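Local coordinates for protein TonB-dependent siderophore receptor (Pseudomonas aeruginosa 39016, PDB 5NEC) that probably takes up ferric siderophores across the outer membrane with energy relayed by TonB, and belongs to the receptors explored for importing siderophore-drug conjugates, at residues Thr239-Ile244 with Gly266-Leu271; Trp679-Met684 with Asn701-Lys706. One frame throughout, in Å; residues are numbered along the deposited sequence.

Interaction 1: Thr239-Ile244 with Gly266-Leu271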
loop_
_atom_site.group_PDB
_atom_site.type_symbol
_atom_site.label_atom_id
_atom_site.label_comp_id
_atom_site.label_asym_id
_atom_site.label_seq_id
_atom_site.Cartn_x
_atom_site.Cartn_y
_atom_site.Cartn_z
ATOM N N THR A 239 13.527 1.150 -15.002
ATOM C CA THR A 239 13.657 2.455 -15.669
ATOM C C THR A 239 12.463 3.325 -15.224
ATOM O O THR A 239 11.355 3.085 -15.657
ATOM C CB THR A 239 13.720 2.295 -17.209
ATOM O OG1 THR A 239 14.757 1.348 -17.540
ATOM C CG2 THR A 239 13.993 3.652 -17.890
ATOM N N PRO A 240 12.693 4.310 -14.345
ATOM C CA PRO A 240 11.633 5.072 -13.686
ATOM C C PRO A 240 10.927 6.049 -14.615
ATOM O O PRO A 240 11.581 6.751 -15.413
ATOM C CB PRO A 240 12.386 5.893 -12.641
ATOM C CG PRO A 240 13.766 6.066 -13.182
ATOM C CD PRO A 240 14.035 4.833 -14.002
ATOM N N ASP A 241 9.604 6.126 -14.465
ATOM C CA ASP A 241 8.784 7.065 -15.223
ATOM C C ASP A 241 9.053 8.529 -14.824
ATOM O O ASP A 241 9.470 8.815 -13.705
ATOM C CB ASP A 241 7.291 6.735 -15.060
ATOM C CG ASP A 241 6.451 7.210 -16.247
ATOM O OD1 ASP A 241 6.830 8.175 -16.966
ATOM O OD2 ASP A 241 5.396 6.617 -16.466
ATOM N N SER A 242 8.828 9.438 -15.770
ATOM C CA SER A 242 8.955 10.881 -15.546
ATOM C C SER A 242 7.621 11.476 -15.096
ATOM O O SER A 242 7.592 12.530 -14.447
ATOM C CB SER A 242 9.413 11.601 -16.840
ATOM O OG SER A 242 8.487 11.431 -17.918
ATOM N N GLY A 243 6.524 10.817 -15.464
ATOM C CA GLY A 243 5.202 11.444 -15.406
ATOM C C GLY A 243 5.068 12.565 -16.433
ATOM O O GLY A 243 5.903 12.714 -17.325
ATOM N N ILE A 244 3.998 13.337 -16.266
ATOM C CA ILE A 244 3.525 14.321 -17.220
ATOM C C ILE A 244 3.390 15.616 -16.451
ATOM O O ILE A 244 2.792 15.633 -15.364
ATOM C CB ILE A 244 2.150 13.910 -17.777
ATOM C CG1 ILE A 244 2.215 12.515 -18.415
ATOM C CG2 ILE A 244 1.608 14.932 -18.783
ATOM C CD1 ILE A 244 3.189 12.396 -19.574
ATOM N N GLY A 266 2.231 8.155 -24.863
ATOM C CA GLY A 266 3.515 7.524 -24.537
ATOM C C GLY A 266 4.642 8.443 -24.097
ATOM O O GLY A 266 5.683 7.952 -23.652
ATOM N N ASN A 267 4.461 9.763 -24.196
ATOM C CA ASN A 267 5.549 10.701 -23.920
ATOM C C ASN A 267 6.248 10.424 -22.577
ATOM O O ASN A 267 5.618 10.422 -21.510
ATOM C CB ASN A 267 5.042 12.142 -23.897
ATOM C CG ASN A 267 4.840 12.737 -25.283
ATOM O OD1 ASN A 267 4.796 12.035 -26.277
ATOM N ND2 ASN A 267 4.724 14.060 -25.340
ATOM N N PHE A 268 7.556 10.228 -22.663
ATOM C CA PHE A 268 8.448 10.047 -21.539
ATOM C C PHE A 268 9.543 11.131 -21.620
ATOM O O PHE A 268 10.264 11.240 -22.617
ATOM C CB PHE A 268 9.007 8.605 -21.617
ATOM C CG PHE A 268 10.100 8.301 -20.634
ATOM C CD1 PHE A 268 9.924 8.542 -19.277
ATOM C CD2 PHE A 268 11.302 7.762 -21.064
ATOM C CE1 PHE A 268 10.932 8.273 -18.368
ATOM C CE2 PHE A 268 12.313 7.485 -20.159
ATOM C CZ PHE A 268 12.123 7.735 -18.811
ATOM N N TYR A 269 9.659 11.937 -20.576
ATOM C CA TYR A 269 10.625 13.046 -20.553
ATOM C C TYR A 269 11.986 12.685 -19.933
ATOM O O TYR A 269 12.897 13.512 -19.919
ATOM C CB TYR A 269 9.999 14.275 -19.860
ATOM C CG TYR A 269 8.778 14.717 -20.627
ATOM C CD1 TYR A 269 8.902 15.451 -21.820
ATOM C CD2 TYR A 269 7.507 14.304 -20.240
ATOM C CE1 TYR A 269 7.788 15.810 -22.562
ATOM C CE2 TYR A 269 6.391 14.665 -20.985
ATOM C CZ TYR A 269 6.552 15.421 -22.141
ATOM O OH TYR A 269 5.462 15.771 -22.867
ATOM N N GLY A 270 12.129 11.450 -19.453
ATOM C CA GLY A 270 13.383 10.989 -18.874
ATOM C C GLY A 270 14.370 10.484 -19.912
ATOM O O GLY A 270 14.162 10.629 -21.120
ATOM N N LEU A 271 15.438 9.870 -19.410
ATOM C CA LEU A 271 16.612 9.526 -20.180
ATOM C C LEU A 271 17.021 8.090 -19.902
ATOM O O LEU A 271 17.446 7.762 -18.793
ATOM C CB LEU A 271 17.755 10.428 -19.776
ATOM C CG LEU A 271 17.626 11.878 -20.218
ATOM C CD1 LEU A 271 18.592 12.766 -19.418
ATOM C CD2 LEU A 271 17.851 11.996 -21.715
#

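Interaction 2: Trp679-Met684 with Asn701-Lys706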
loop_
_atom_site.group_PDB
_atom_site.type_symbol
_atom_site.label_atom_id
_atom_site.label_comp_id
_atom_site.label_asym_id
_atom_site.label_seq_id
_atom_site.Cartn_x
_atom_site.Cartn_y
_atom_site.Cartn_z
ATOM N N TRP A 679 -13.248 6.871 -14.958
ATOM C CA TRP A 679 -13.824 5.541 -14.874
ATOM C C TRP A 679 -12.824 4.592 -15.504
ATOM O O TRP A 679 -12.278 4.884 -16.566
ATOM C CB TRP A 679 -15.147 5.472 -15.663
ATOM C CG TRP A 679 -16.313 5.951 -14.879
ATOM C CD1 TRP A 679 -16.890 7.189 -14.926
ATOM C CD2 TRP A 679 -17.047 5.199 -13.900
ATOM N NE1 TRP A 679 -17.941 7.253 -14.034
ATOM C CE2 TRP A 679 -18.054 6.046 -13.389
ATOM C CE3 TRP A 679 -16.935 3.896 -13.391
ATOM C CZ2 TRP A 679 -18.955 5.631 -12.411
ATOM C CZ3 TRP A 679 -17.833 3.480 -12.419
ATOM C CH2 TRP A 679 -18.836 4.352 -11.939
ATOM N N ARG A 680 -12.577 3.461 -14.857
ATOM C CA ARG A 680 -11.774 2.390 -15.442
ATOM C C ARG A 680 -12.574 1.102 -15.375
ATOM O O ARG A 680 -13.224 0.831 -14.363
ATOM C CB ARG A 680 -10.464 2.236 -14.675
ATOM C CG ARG A 680 -9.704 0.954 -14.991
ATOM C CD ARG A 680 -8.482 0.779 -14.118
ATOM N NE ARG A 680 -7.953 -0.573 -14.255
ATOM C CZ ARG A 680 -6.792 -1.013 -13.761
ATOM N NH1 ARG A 680 -5.969 -0.225 -13.081
ATOM N NH2 ARG A 680 -6.440 -2.276 -13.957
ATOM N N TYR A 681 -12.502 0.304 -16.436
ATOM C CA TYR A 681 -13.161 -1.006 -16.449
ATOM C C TYR A 681 -12.147 -2.103 -16.731
ATOM O O TYR A 681 -11.249 -1.908 -17.535
ATOM C CB TYR A 681 -14.322 -1.041 -17.458
ATOM C CG TYR A 681 -15.404 -0.008 -17.180
ATOM C CD1 TYR A 681 -15.314 1.277 -17.719
ATOM C CD2 TYR A 681 -16.517 -0.308 -16.384
ATOM C CE1 TYR A 681 -16.284 2.238 -17.476
ATOM C CE2 TYR A 681 -17.501 0.645 -16.134
ATOM C CZ TYR A 681 -17.365 1.924 -16.687
ATOM O OH TYR A 681 -18.318 2.904 -16.472
ATOM N N ASP A 682 -12.287 -3.231 -16.034
ATOM C CA ASP A 682 -11.444 -4.417 -16.199
ATOM C C ASP A 682 -12.307 -5.636 -16.541
ATOM O O ASP A 682 -13.456 -5.701 -16.124
ATOM C CB ASP A 682 -10.724 -4.708 -14.887
ATOM C CG ASP A 682 -9.657 -3.671 -14.532
ATOM O OD1 ASP A 682 -9.306 -2.794 -15.365
ATOM O OD2 ASP A 682 -9.137 -3.744 -13.399
ATOM N N ALA A 683 -11.758 -6.605 -17.270
ATOM C CA ALA A 683 -12.474 -7.853 -17.600
ATOM C C ALA A 683 -11.592 -9.051 -17.301
ATOM O O ALA A 683 -10.375 -8.936 -17.402
ATOM C CB ALA A 683 -12.886 -7.863 -19.068
ATOM N N MET A 684 -12.199 -10.186 -16.935
ATOM C CA MET A 684 -11.478 -11.464 -16.831
ATOM C C MET A 684 -12.315 -12.678 -17.227
ATOM O O MET A 684 -13.540 -12.675 -17.138
ATOM C CB MET A 684 -10.889 -11.684 -15.418
ATOM C CG MET A 684 -11.828 -12.223 -14.333
ATOM S SD MET A 684 -12.098 -14.023 -14.225
ATOM C CE MET A 684 -10.530 -14.561 -13.585
ATOM N N ASN A 701 -8.011 -2.077 -17.894
ATOM C CA ASN A 701 -8.300 -0.806 -18.539
ATOM C C ASN A 701 -8.832 -1.111 -19.941
ATOM O O ASN A 701 -8.172 -0.878 -20.941
ATOM C CB ASN A 701 -7.053 0.073 -18.546
ATOM C CG ASN A 701 -7.346 1.518 -18.863
ATOM O OD1 ASN A 701 -8.466 1.887 -19.215
ATOM N ND2 ASN A 701 -6.313 2.355 -18.750
ATOM N N VAL A 702 -10.044 -1.657 -19.974
ATOM C CA VAL A 702 -10.649 -2.207 -21.185
ATOM C C VAL A 702 -10.790 -1.145 -22.268
ATOM O O VAL A 702 -10.524 -1.424 -23.428
ATOM C CB VAL A 702 -12.015 -2.875 -20.904
ATOM C CG1 VAL A 702 -12.722 -3.273 -22.203
ATOM C CG2 VAL A 702 -11.841 -4.106 -20.028
ATOM N N PHE A 703 -11.167 0.069 -21.883
ATOM C CA PHE A 703 -11.357 1.165 -22.836
ATOM C C PHE A 703 -10.106 2.052 -23.056
ATOM O O PHE A 703 -10.188 3.082 -23.714
ATOM C CB PHE A 703 -12.611 1.964 -22.424
ATOM C CG PHE A 703 -13.873 1.128 -22.434
ATOM C CD1 PHE A 703 -14.481 0.778 -23.641
ATOM C CD2 PHE A 703 -14.424 0.637 -21.251
ATOM C CE1 PHE A 703 -15.628 -0.011 -23.663
ATOM C CE2 PHE A 703 -15.563 -0.159 -21.266
ATOM C CZ PHE A 703 -16.165 -0.487 -22.478
ATOM N N ASP A 704 -8.948 1.632 -22.551
ATOM C CA ASP A 704 -7.687 2.359 -22.748
ATOM C C ASP A 704 -7.792 3.820 -22.292
ATOM O O ASP A 704 -7.289 4.724 -22.941
ATOM C CB ASP A 704 -7.263 2.255 -24.225
ATOM C CG ASP A 704 -5.747 2.369 -24.443
ATOM O OD1 ASP A 704 -4.942 2.183 -23.498
ATOM O OD2 ASP A 704 -5.361 2.633 -25.608
ATOM N N LYS A 705 -8.457 4.039 -21.165
ATOM C CA LYS A 705 -8.592 5.371 -20.600
ATOM C C LYS A 705 -7.223 5.881 -20.179
ATOM O O LYS A 705 -6.464 5.163 -19.523
ATOM C CB LYS A 705 -9.534 5.327 -19.398
ATOM C CG LYS A 705 -9.694 6.628 -18.630
ATOM C CD LYS A 705 -10.356 7.718 -19.456
ATOM C CE LYS A 705 -10.564 8.955 -18.601
ATOM N NZ LYS A 705 -11.631 9.841 -19.144
ATOM N N LYS A 706 -6.906 7.114 -20.573
ATOM C CA LYS A 706 -5.723 7.788 -20.070
ATOM C C LYS A 706 -6.122 8.518 -18.787
ATOM O O LYS A 706 -7.092 9.272 -18.766
ATOM C CB LYS A 706 -5.125 8.743 -21.093
ATOM C CG LYS A 706 -3.701 9.171 -20.734
ATOM C CD LYS A 706 -3.030 10.051 -21.782
ATOM C CE LYS A 706 -3.603 11.455 -21.774
ATOM N NZ LYS A 706 -3.237 12.149 -23.027
HETATM O O HOH W 1 -11.318 1.304 -19.084
#

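Interaction 1: Thr239-Ile244 with Gly266-Leu271
The Phe268 ring has the peptide N of Ser242 at its edge, in plane, and Pro240 O comes to it obliquely, 3.4 Å from Phe268 CE1, as does Ser242 OG. Over the centre of one face lies a neighbour from the ring's own segment, the peptide N of Gly270, 3.5 Å above the plane of the Phe268 ring. Phe268 reaches this place because its CG stands anti to its own backbone N (chi1 172°), which carries the ring to the 239-244 segment. With no side chain, Gly270 can lay its peptide N close over the Phe268 ring. At the Tyr269 ring, Gly243 O sits at the edge and in plane, 3.7 Å from Tyr269 CD2, and Ile244 CD1 comes to the same rim near CE2 as a purely apolar neighbour.

Ser242 makes the hydrogen bond between the two segments. Ser242 OG accepts from Tyr269 N at 2.9 Å (161°) and donates to Gly243 O on a lone pair, so a small, two-way group satisfies two buried backbone atoms. Asp241 closes the turn that presents Ser242: Asp241 OD1 takes the N-H of Gly243, with Gly243 N 3.1 Å away, from above the carboxylate plane, forming an Asx turn. Gly243 fits the positive phi that follows.

Two loop pieces of the barrel domain, one directly after strand 225-238 and one leading to strand 276-291, are thus pressed together with almost no regular structure. Arg203 joins them from a third loop, through a salt bridge to Asp241 OD2 and a hydrogen bond to Asn267 O. The Tyr269 hydroxyl bonds to Leu406 O, and Val206 of strand 206-219 touches Phe268, while Pro240 packs on Trp313 of strand 296-316.

Interaction 2: Trp679-Met684 with Asn701-Lys706
A type I beta turn, Asn701 to Asp704, follows strand 693-700 of the TonB-dependent receptor barrel and folds against neighbouring strand 674-688. Two backbone N-H groups cross to that strand: Val702 N to Tyr681 O, at 2.7 Å and 170°, and Asn701 N to Asp682 OD1, at 2.9 Å and 175°.

The ionic part centres on this same carboxylate oxygen. Arg680 NE lies 2.8 Å from Asp682 OD1 in a salt bridge on the syn side, leaving the anti side to Asn701 N; the extended arginine chain brings its guanidinium edge-on. Arg75 pairs with the other oxygen, OD2, so the surrounding positive charge would probably favour the ionised aspartate.

Apolar contacts flank the polar ones. Val702 CG2 rests 4.0 Å from Ala683 CB, a small partner that admits the branched valine close to the strand. On the surface, Tyr681 CD1 approaches the edge of the Phe703 ring, with the ring planes at 89°.

Asparagine suits the turn's first position because its amide also bonds to both backbone ends of Lys705. A water that takes the N-H groups of Tyr681 and Phe703 donates in turn to Asn701 OD1, with 2.9 Å between the water O and Asn701 OD1.

How the interactions relate
From the N terminus, the chain passes through the plug region before the barrel strands begin. Leaving strand 225-238, it enters a long loop that interaction 1 closes on itself, 22 residues on, just ahead of strand 276-291. Most of the barrel is then built before interaction 2 closes a second loop, the hairpin of strands 674-688 and 693-700, on the way to strand 708-711. The two are in series, neither nested nor crossed. The centres of interaction 1 and interaction 2 are 22 Å apart. The nearest atoms of interactions 1 and 2 are about 6 Å apart. Early and late barrel parts meet nonetheless: Ile244 shares a backbone hydrogen bond with Ala717, and Lys706 reaches Asn262.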